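PDB 2HJ0: putative citrate lyase, alfa subunit from Streptococcus mutans, which belongs to the citrate lyase alpha-subunit (CitF) family and forms a two-subunit assembly, each chain holding two mixed, largely parallel beta sheets flanked by helices. Local coordinates for residues A[29-37]-A[154-162]; A[142-153]-A[493-502]. All coordinates share one frame; numbering follows the deposited sequence.

Contact 1: residues A[29-37]-A[154-162]; sequences KSYKESSRQ and AIATDDIHI
The imidazole of His-161 presents its edge to residues 29-37: NE2 donates to Ser-35 O at 3.2 Å along a straight line (167° at the hydrogen), with the oxygen close to the ring plane and Arg-36 CA at the same edge. From the carbonyl's side the donor stands above the plane, off the lone pairs. CG of His-161 lies anti to the backbone N (chi1 -154°), which swings the ring across to segment 29-37. The phenol of Tyr-31 approaches obliquely, CE1 lying 3.9 Å from Ala-156 O, while its hydroxyl continues to Leu-358 O.

Between the two rings, Ala-156 O receives Ser-34 N at 2.8 Å, with Glu-33 CA adding a CH-O contact at 3.5 Å. This carbonyl belongs to the last turn of helix 148-157, where the helix itself ceases to supply amides; Asp-158, with positive phi, turns the chain away. Alanine suits a site that a backbone must approach closely, and small Ser-34 fits beside the turn, its CB 3.6 Å from CB of Asp-158. A water donates to Thr-157 O and, weakly, to Lys-32 O.

The charged ends of Glu-33 and Arg-36 turn away from this contact: Glu-33 bonds Tyr-199 and forms a salt bridge with Arg-36 of the second subunit, and Arg-36 makes the equivalent bridge to Glu-33 of that subunit. Backbone carbonyls, an amide, an imidazole and a water thus make up the polar chemistry here, and the Ser-34 amide and the water probably offset the partial negative charge at the helix end.

Contact 2: residues A[142-153]-A[493-502]; sequences PVIIRSHGGRAR and IVALIEYRDG
Glu-498 meets two arginines. Arg-153 grips its carboxylate end-on, NH1 reaching OE2 at 2.8 Å and NH2 reaching OE1 at 3.1 Å, and NH2 also bonds OE2. The guanidinium and carboxylate planes are turned 55° apart, so both nitrogens come from above the carboxylate plane. Arg-146 adds a weaker bridge, NE to OE1 at 3.0 Å. Two positive partners should favour the ionised form of this buried acid. Arg-153 NH1 also donates to Arg-500 O at 2.8 Å.

The guanidinium of Arg-153 is sandwiched: Gly-150 O lies over the centre of one face, Gly-502 CA over the opposite one. Glycine suits both places: Gly-150 lets the carboxylate and Arg-500 lie close to the helix backbone, and Gly-502 ends a type I turn from Tyr-499 with positive phi. A bent chain brings Arg-153 there, chi3 at 69° folding its end back over its own helix. Ile-144 CG2 covers a face of the Arg-146 guanidinium.

Behind this network, strands 143-145 and 493-498 run parallel, 23° apart. Alternating backbone bonds join them, such as Ile-145 N to Leu-496 O at 2.9 Å. Branched and aliphatic residues fill the faces: Ile-144 CD1 touches Leu-496 CD1 at 3.7 Å, and Val-143 lies beside Ala-495. Ser-147 caps the helix, its OG accepting from Gly-150 N at 2.9 Å, and also bonds Asp-402, which pairs with Arg-500.

Strand 143-145 lies between 118-123 and 493-498, and the latter pairs antiparallel with 504-511 through a classic bulge, Val-494 and Ala-495 facing Val-508. Helix 12-17 packs Tyr-14 on Pro-142 and Leu-496; helix 400-406 meets Ser-147 and Tyr-499.

Helix 148-157 carries both contacts, whose centres lie 15 Å apart: contact 2 uses its beginning and the strand before it, contact 1 its end. Their segments alternate along the chain, in the order 29-37, 142-153, 154-162, 493-502, so one strand-helix unit ties an N-terminal segment to the C-terminal part of the ten-stranded sheet. The two sites touch, Ala-154 CB packing on Arg-146 and Asp-159 making a long, weak ion pair with Arg-153. Contact 2 is buried, about 11 Å from the chain's centre; contact 1 lies farther out, about 20 Å, beside the second subunit. The helix thus links the sheet to segment 29-37, which itself meets the second subunit.

Contact 1: residues A[29-37]-A[154-162]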
loop_
_atom_site.group_PDB
_atom_site.type_symbol
_atom_site.label_atom_id
_atom_site.label_comp_id
_atom_site.label_asym_id
_atom_site.label_seq_id
_atom_site.Cartn_x
_atom_site.Cartn_y
_atom_site.Cartn_z
ATOM N N LYS A 29 10.605 -11.306 -18.018
ATOM C CA LYS A 29 9.791 -10.476 -18.908
ATOM C C LYS A 29 8.478 -10.025 -18.272
ATOM O O LYS A 29 8.063 -10.546 -17.243
ATOM C CB LYS A 29 9.494 -11.218 -20.213
ATOM C CG LYS A 29 10.136 -10.570 -21.438
ATOM C CD LYS A 29 9.640 -9.137 -21.658
ATOM C CE LYS A 29 8.148 -9.105 -22.005
ATOM N NZ LYS A 29 7.685 -7.762 -22.466
ATOM N N SER A 30 7.831 -9.056 -18.908
ATOM C CA SER A 30 6.578 -8.508 -18.417
ATOM C C SER A 30 5.520 -9.572 -18.129
ATOM O O SER A 30 5.441 -10.593 -18.819
ATOM C CB SER A 30 6.030 -7.483 -19.416
ATOM O OG SER A 30 5.612 -8.112 -20.618
ATOM N N TYR A 31 4.706 -9.322 -17.103
ATOM C CA TYR A 31 3.642 -10.245 -16.711
ATOM C C TYR A 31 2.412 -9.498 -16.200
ATOM O O TYR A 31 2.494 -8.328 -15.842
ATOM C CB TYR A 31 4.148 -11.191 -15.623
ATOM C CG TYR A 31 4.414 -10.518 -14.298
ATOM C CD1 TYR A 31 3.386 -10.283 -13.394
ATOM C CD2 TYR A 31 5.693 -10.099 -13.960
ATOM C CE1 TYR A 31 3.627 -9.647 -12.182
ATOM C CE2 TYR A 31 5.949 -9.464 -12.756
ATOM C CZ TYR A 31 4.916 -9.237 -11.866
ATOM O OH TYR A 31 5.176 -8.607 -10.671
ATOM N N LYS A 32 1.278 -10.188 -16.173
ATOM C CA LYS A 32 0.037 -9.610 -15.686
ATOM C C LYS A 32 -0.075 -9.924 -14.204
ATOM O O LYS A 32 -0.237 -11.084 -13.811
ATOM C CB LYS A 32 -1.156 -10.212 -16.419
ATOM C CG LYS A 32 -1.770 -9.308 -17.458
ATOM C CD LYS A 32 -2.865 -8.427 -16.867
ATOM C CE LYS A 32 -4.089 -9.243 -16.456
ATOM N NZ LYS A 32 -3.830 -10.178 -15.314
ATOM N N GLU A 33 0.034 -8.890 -13.380
ATOM C CA GLU A 33 -0.059 -9.055 -11.942
ATOM C C GLU A 33 -1.373 -9.727 -11.584
ATOM O O GLU A 33 -2.373 -9.612 -12.299
ATOM C CB GLU A 33 0.036 -7.695 -11.251
ATOM C CG GLU A 33 -0.105 -7.746 -9.736
ATOM C CD GLU A 33 -0.062 -6.368 -9.102
ATOM O OE1 GLU A 33 -0.832 -5.481 -9.534
ATOM O OE2 GLU A 33 0.739 -6.172 -8.168
ATOM N N SER A 34 -1.363 -10.443 -10.473
ATOM C CA SER A 34 -2.549 -11.134 -9.993
ATOM C C SER A 34 -3.625 -10.128 -9.562
ATOM O O SER A 34 -3.308 -9.066 -9.039
ATOM C CB SER A 34 -2.139 -12.024 -8.815
ATOM O OG SER A 34 -3.256 -12.538 -8.110
ATOM N N SER A 35 -4.889 -10.444 -9.808
ATOM C CA SER A 35 -5.986 -9.572 -9.375
ATOM C C SER A 35 -6.882 -10.442 -8.479
ATOM O O SER A 35 -6.995 -11.653 -8.688
ATOM C CB SER A 35 -6.791 -9.034 -10.568
ATOM O OG SER A 35 -7.473 -10.077 -11.248
ATOM N N ARG A 36 -7.523 -9.821 -7.497
ATOM C CA ARG A 36 -8.365 -10.540 -6.558
ATOM C C ARG A 36 -9.853 -10.342 -6.807
ATOM O O ARG A 36 -10.250 -9.418 -7.509
ATOM C CB ARG A 36 -8.008 -10.099 -5.132
ATOM C CG ARG A 36 -8.006 -8.601 -4.982
ATOM C CD ARG A 36 -7.296 -8.095 -3.736
ATOM N NE ARG A 36 -7.321 -6.627 -3.756
ATOM C CZ ARG A 36 -7.679 -5.852 -2.737
ATOM N NH1 ARG A 36 -7.674 -4.531 -2.883
ATOM N NH2 ARG A 36 -8.034 -6.394 -1.578
ATOM N N GLN A 37 -10.658 -11.239 -6.237
ATOM C CA GLN A 37 -12.116 -11.194 -6.341
ATOM C C GLN A 37 -12.658 -10.488 -5.106
ATOM O O GLN A 37 -12.864 -11.107 -4.056
ATOM C CB GLN A 37 -12.686 -12.605 -6.413
ATOM C CG GLN A 37 -12.768 -13.165 -7.802
ATOM C CD GLN A 37 -14.017 -12.721 -8.534
ATOM O OE1 GLN A 37 -14.152 -12.953 -9.734
ATOM N NE2 GLN A 37 -14.945 -12.089 -7.813
ATOM N N ALA A 154 5.490 -15.721 -6.623
ATOM C CA ALA A 154 4.379 -16.613 -6.978
ATOM C C ALA A 154 3.012 -15.968 -6.791
ATOM O O ALA A 154 2.177 -16.013 -7.695
ATOM C CB ALA A 154 4.442 -17.895 -6.179
ATOM N N ILE A 155 2.780 -15.369 -5.629
ATOM C CA ILE A 155 1.500 -14.748 -5.368
ATOM C C ILE A 155 1.216 -13.625 -6.357
ATOM O O ILE A 155 0.102 -13.498 -6.847
ATOM C CB ILE A 155 1.432 -14.231 -3.919
ATOM C CG1 ILE A 155 1.600 -15.418 -2.968
ATOM C CG2 ILE A 155 0.108 -13.508 -3.667
ATOM C CD1 ILE A 155 1.545 -15.077 -1.502
ATOM N N ALA A 156 2.222 -12.836 -6.690
ATOM C CA ALA A 156 2.011 -11.738 -7.617
ATOM C C ALA A 156 1.848 -12.187 -9.066
ATOM O O ALA A 156 1.126 -11.558 -9.832
ATOM C CB ALA A 156 3.159 -10.751 -7.503
ATOM N N THR A 157 2.529 -13.264 -9.434
ATOM C CA THR A 157 2.467 -13.815 -10.783
ATOM C C THR A 157 1.172 -14.585 -10.980
ATOM O O THR A 157 0.803 -14.937 -12.099
ATOM C CB THR A 157 3.621 -14.772 -11.018
ATOM O OG1 THR A 157 4.845 -14.076 -10.792
ATOM C CG2 THR A 157 3.606 -15.293 -12.448
ATOM N N ASP A 158 0.493 -14.840 -9.873
ATOM C CA ASP A 158 -0.760 -15.579 -9.852
ATOM C C ASP A 158 -0.572 -17.061 -10.151
ATOM O O ASP A 158 -1.544 -17.769 -10.403
ATOM C CB ASP A 158 -1.784 -14.996 -10.840
ATOM C CG ASP A 158 -3.234 -15.284 -10.425
ATOM O OD1 ASP A 158 -4.163 -14.908 -11.175
ATOM O OD2 ASP A 158 -3.446 -15.874 -9.344
ATOM N N ASP A 159 0.655 -17.560 -10.127
ATOM C CA ASP A 159 0.782 -18.973 -10.389
ATOM C C ASP A 159 0.423 -19.691 -9.101
ATOM O O ASP A 159 0.679 -20.876 -8.937
ATOM C CB ASP A 159 2.181 -19.330 -10.901
ATOM C CG ASP A 159 3.256 -18.837 -10.009
ATOM O OD1 ASP A 159 4.422 -18.745 -10.470
ATOM O OD2 ASP A 159 2.929 -18.545 -8.838
ATOM N N ILE A 160 -0.214 -18.938 -8.210
ATOM C CA ILE A 160 -0.702 -19.414 -6.922
ATOM C C ILE A 160 -1.730 -18.350 -6.519
ATOM O O ILE A 160 -1.515 -17.167 -6.771
ATOM C CB ILE A 160 0.424 -19.469 -5.891
ATOM C CG1 ILE A 160 -0.126 -19.827 -4.512
ATOM C CG2 ILE A 160 1.104 -18.134 -5.826
ATOM C CD1 ILE A 160 0.882 -19.671 -3.406
ATOM N N HIS A 161 -2.842 -18.750 -5.902
ATOM C CA HIS A 161 -3.870 -17.773 -5.537
ATOM C C HIS A 161 -4.537 -18.087 -4.201
ATOM O O HIS A 161 -5.118 -19.160 -4.016
ATOM C CB HIS A 161 -4.911 -17.716 -6.654
ATOM C CG HIS A 161 -5.645 -16.419 -6.738
ATOM N ND1 HIS A 161 -6.777 -16.153 -6.002
ATOM C CD2 HIS A 161 -5.402 -15.305 -7.473
ATOM C CE1 HIS A 161 -7.201 -14.932 -6.277
ATOM N NE2 HIS A 161 -6.385 -14.397 -7.167
ATOM N N ILE A 162 -4.476 -17.135 -3.279
ATOM C CA ILE A 162 -5.046 -17.340 -1.961
ATOM C C ILE A 162 -6.535 -17.067 -1.896
ATOM O O ILE A 162 -6.992 -15.979 -2.234
ATOM C CB ILE A 162 -4.335 -16.462 -0.922
ATOM C CG1 ILE A 162 -2.825 -16.684 -1.009
ATOM C CG2 ILE A 162 -4.817 -16.811 0.481
ATOM C CD1 ILE A 162 -2.015 -15.721 -0.147
HETATM O O HOH W 1 1.229 -13.959 -15.138
#

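Contact 2: residues A[142-153]-A[493-502]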
loop_
_atom_site.group_PDB
_atom_site.type_symbol
_atom_site.label_atom_id
_atom_site.label_comp_id
_atom_site.label_asym_id
_atom_site.label_seq_id
_atom_site.Cartn_x
_atom_site.Cartn_y
_atom_site.Cartn_z
ATOM N N PRO A 142 4.143 -33.348 -2.582
ATOM C CA PRO A 142 5.397 -32.755 -2.097
ATOM C C PRO A 142 5.184 -31.340 -1.560
ATOM O O PRO A 142 4.408 -30.562 -2.124
ATOM C CB PRO A 142 6.295 -32.736 -3.345
ATOM C CG PRO A 142 5.673 -33.729 -4.275
ATOM C CD PRO A 142 4.188 -33.540 -4.039
ATOM N N VAL A 143 5.868 -31.009 -0.473
ATOM C CA VAL A 143 5.766 -29.669 0.086
ATOM C C VAL A 143 6.521 -28.761 -0.877
ATOM O O VAL A 143 7.623 -29.103 -1.301
ATOM C CB VAL A 143 6.440 -29.586 1.470
ATOM C CG1 VAL A 143 6.444 -28.143 1.956
ATOM C CG2 VAL A 143 5.718 -30.484 2.459
ATOM N N ILE A 144 5.937 -27.628 -1.251
ATOM C CA ILE A 144 6.623 -26.703 -2.161
ATOM C C ILE A 144 7.357 -25.633 -1.353
ATOM O O ILE A 144 6.738 -24.790 -0.707
ATOM C CB ILE A 144 5.642 -25.973 -3.105
ATOM C CG1 ILE A 144 4.900 -26.982 -3.988
ATOM C CG2 ILE A 144 6.407 -24.975 -3.979
ATOM C CD1 ILE A 144 5.803 -27.792 -4.882
ATOM N N ILE A 145 8.676 -25.650 -1.375
ATOM C CA ILE A 145 9.384 -24.639 -0.620
ATOM C C ILE A 145 9.803 -23.503 -1.519
ATOM O O ILE A 145 10.345 -23.718 -2.601
ATOM C CB ILE A 145 10.609 -25.220 0.072
ATOM C CG1 ILE A 145 10.159 -25.989 1.309
ATOM C CG2 ILE A 145 11.567 -24.115 0.461
ATOM C CD1 ILE A 145 11.199 -26.868 1.831
ATOM N N ARG A 146 9.528 -22.289 -1.067
ATOM C CA ARG A 146 9.882 -21.093 -1.813
ATOM C C ARG A 146 10.580 -20.110 -0.870
ATOM O O ARG A 146 10.311 -20.111 0.325
ATOM C CB ARG A 146 8.624 -20.425 -2.360
ATOM C CG ARG A 146 7.738 -21.279 -3.238
ATOM C CD ARG A 146 6.716 -20.369 -3.928
ATOM N NE ARG A 146 6.130 -20.985 -5.105
ATOM C CZ ARG A 146 5.080 -21.796 -5.080
ATOM N NH1 ARG A 146 4.638 -22.322 -6.207
ATOM N NH2 ARG A 146 4.453 -22.064 -3.943
ATOM N N SER A 147 11.463 -19.272 -1.408
ATOM C CA SER A 147 12.156 -18.265 -0.617
ATOM C C SER A 147 11.136 -17.164 -0.316
ATOM O O SER A 147 10.054 -17.141 -0.918
ATOM C CB SER A 147 13.331 -17.677 -1.409
ATOM O OG SER A 147 12.885 -16.924 -2.532
ATOM N N HIS A 148 11.450 -16.255 0.608
ATOM C CA HIS A 148 10.498 -15.176 0.895
ATOM C C HIS A 148 10.166 -14.432 -0.404
ATOM O O HIS A 148 9.012 -14.073 -0.633
ATOM C CB HIS A 148 11.048 -14.195 1.938
ATOM C CG HIS A 148 11.219 -14.800 3.294
ATOM N ND1 HIS A 148 10.316 -15.697 3.824
ATOM C CD2 HIS A 148 12.182 -14.633 4.232
ATOM C CE1 HIS A 148 10.719 -16.058 5.030
ATOM N NE2 HIS A 148 11.848 -15.428 5.301
ATOM N N GLY A 149 11.175 -14.212 -1.243
ATOM C CA GLY A 149 10.938 -13.547 -2.507
ATOM C C GLY A 149 10.127 -14.434 -3.448
ATOM O O GLY A 149 9.218 -13.967 -4.139
ATOM N N GLY A 150 10.453 -15.728 -3.476
ATOM C CA GLY A 150 9.728 -16.652 -4.334
ATOM C C GLY A 150 8.239 -16.685 -4.039
ATOM O O GLY A 150 7.406 -16.754 -4.947
ATOM N N ARG A 151 7.901 -16.651 -2.753
ATOM C CA ARG A 151 6.508 -16.668 -2.339
ATOM C C ARG A 151 5.837 -15.390 -2.824
ATOM O O ARG A 151 4.718 -15.405 -3.350
ATOM C CB ARG A 151 6.414 -16.756 -0.818
ATOM C CG ARG A 151 4.990 -16.717 -0.283
ATOM C CD ARG A 151 4.989 -16.811 1.222
ATOM N NE ARG A 151 3.666 -17.107 1.743
ATOM C CZ ARG A 151 2.700 -16.212 1.885
ATOM N NH1 ARG A 151 2.903 -14.942 1.549
ATOM N NH2 ARG A 151 1.523 -16.595 2.362
ATOM N N ALA A 152 6.526 -14.272 -2.636
ATOM C CA ALA A 152 5.985 -13.006 -3.079
ATOM C C ALA A 152 5.859 -13.049 -4.607
ATOM O O ALA A 152 4.853 -12.612 -5.147
ATOM C CB ALA A 152 6.892 -11.859 -2.631
ATOM N N ARG A 153 6.864 -13.587 -5.296
ATOM C CA ARG A 153 6.807 -13.672 -6.751
ATOM C C ARG A 153 5.614 -14.520 -7.188
ATOM O O ARG A 153 4.817 -14.090 -8.020
ATOM C CB ARG A 153 8.079 -14.287 -7.326
ATOM C CG ARG A 153 8.076 -14.356 -8.858
ATOM C CD ARG A 153 8.586 -15.704 -9.369
ATOM N NE ARG A 153 7.654 -16.795 -9.085
ATOM C CZ ARG A 153 7.977 -17.902 -8.422
ATOM N NH1 ARG A 153 9.209 -18.063 -7.970
ATOM N NH2 ARG A 153 7.074 -18.850 -8.213
ATOM N N ILE A 493 9.455 -38.323 -3.263
ATOM C CA ILE A 493 9.865 -36.934 -3.240
ATOM C C ILE A 493 9.039 -36.224 -2.173
ATOM O O ILE A 493 7.876 -35.878 -2.393
ATOM C CB ILE A 493 9.623 -36.258 -4.583
ATOM C CG1 ILE A 493 10.296 -37.058 -5.697
ATOM C CG2 ILE A 493 10.142 -34.839 -4.531
ATOM C CD1 ILE A 493 11.795 -37.173 -5.561
ATOM N N VAL A 494 9.646 -36.028 -1.011
ATOM C CA VAL A 494 9.004 -35.377 0.123
ATOM C C VAL A 494 8.668 -33.899 -0.097
ATOM O O VAL A 494 7.694 -33.385 0.463
ATOM C CB VAL A 494 9.903 -35.524 1.363
ATOM C CG1 VAL A 494 9.859 -34.269 2.217
ATOM C CG2 VAL A 494 9.452 -36.732 2.159
ATOM N N ALA A 495 9.468 -33.223 -0.918
ATOM C CA ALA A 495 9.263 -31.805 -1.201
ATOM C C ALA A 495 10.079 -31.302 -2.398
ATOM O O ALA A 495 11.119 -31.854 -2.736
ATOM C CB ALA A 495 9.620 -30.992 0.038
ATOM N N LEU A 496 9.597 -30.245 -3.031
ATOM C CA LEU A 496 10.302 -29.652 -4.149
ATOM C C LEU A 496 10.875 -28.301 -3.697
ATOM O O LEU A 496 10.230 -27.559 -2.946
ATOM C CB LEU A 496 9.330 -29.444 -5.316
ATOM C CG LEU A 496 8.545 -30.685 -5.811
ATOM C CD1 LEU A 496 7.574 -30.289 -6.917
ATOM C CD2 LEU A 496 9.510 -31.747 -6.326
ATOM N N ILE A 497 12.091 -27.974 -4.112
ATOM C CA ILE A 497 12.641 -26.671 -3.742
ATOM C C ILE A 497 12.577 -25.795 -4.986
ATOM O O ILE A 497 13.266 -26.048 -5.975
ATOM C CB ILE A 497 14.124 -26.757 -3.231
ATOM C CG1 ILE A 497 14.164 -27.250 -1.775
ATOM C CG2 ILE A 497 14.771 -25.385 -3.258
ATOM C CD1 ILE A 497 13.566 -28.623 -1.561
ATOM N N GLU A 498 11.718 -24.781 -4.936
ATOM C CA GLU A 498 11.570 -23.855 -6.044
ATOM C C GLU A 498 12.485 -22.654 -5.821
ATOM O O GLU A 498 12.427 -22.014 -4.781
ATOM C CB GLU A 498 10.125 -23.360 -6.162
ATOM C CG GLU A 498 9.974 -22.263 -7.218
ATOM C CD GLU A 498 8.710 -21.438 -7.054
ATOM O OE1 GLU A 498 7.640 -21.856 -7.544
ATOM O OE2 GLU A 498 8.787 -20.364 -6.419
ATOM N N TYR A 499 13.339 -22.368 -6.797
ATOM C CA TYR A 499 14.251 -21.230 -6.730
ATOM C C TYR A 499 13.439 -19.940 -6.832
ATOM O O TYR A 499 12.328 -19.932 -7.377
ATOM C CB TYR A 499 15.241 -21.274 -7.892
ATOM C CG TYR A 499 16.362 -20.264 -7.792
ATOM C CD1 TYR A 499 17.275 -20.324 -6.744
ATOM C CD2 TYR A 499 16.524 -19.258 -8.754
ATOM C CE1 TYR A 499 18.321 -19.420 -6.644
ATOM C CE2 TYR A 499 17.578 -18.343 -8.661
ATOM C CZ TYR A 499 18.469 -18.438 -7.595
ATOM O OH TYR A 499 19.511 -17.551 -7.470
ATOM N N ARG A 500 14.008 -18.847 -6.339
ATOM C CA ARG A 500 13.323 -17.563 -6.369
ATOM C C ARG A 500 12.678 -17.218 -7.717
ATOM O O ARG A 500 11.624 -16.578 -7.754
ATOM C CB ARG A 500 14.286 -16.436 -5.947
ATOM C CG ARG A 500 15.458 -16.202 -6.892
ATOM C CD ARG A 500 16.297 -15.001 -6.455
ATOM N NE ARG A 500 15.427 -13.944 -5.903
ATOM C CZ ARG A 500 15.700 -12.642 -5.923
ATOM N NH1 ARG A 500 16.834 -12.202 -6.471
ATOM N NH2 ARG A 500 14.826 -11.790 -5.408
ATOM N N ASP A 501 13.294 -17.640 -8.820
ATOM C CA ASP A 501 12.753 -17.328 -10.143
ATOM C C ASP A 501 11.585 -18.213 -10.572
ATOM O O ASP A 501 10.981 -17.984 -11.620
ATOM C CB ASP A 501 13.860 -17.368 -11.203
ATOM C CG ASP A 501 14.469 -18.734 -11.358
ATOM O OD1 ASP A 501 14.043 -19.663 -10.627
ATOM O OD2 ASP A 501 15.379 -18.882 -12.215
ATOM N N GLY A 502 11.264 -19.219 -9.765
ATOM C CA GLY A 502 10.140 -20.086 -10.086
ATOM C C GLY A 502 10.435 -21.465 -10.648
ATOM O O GLY A 502 9.525 -22.276 -10.820
#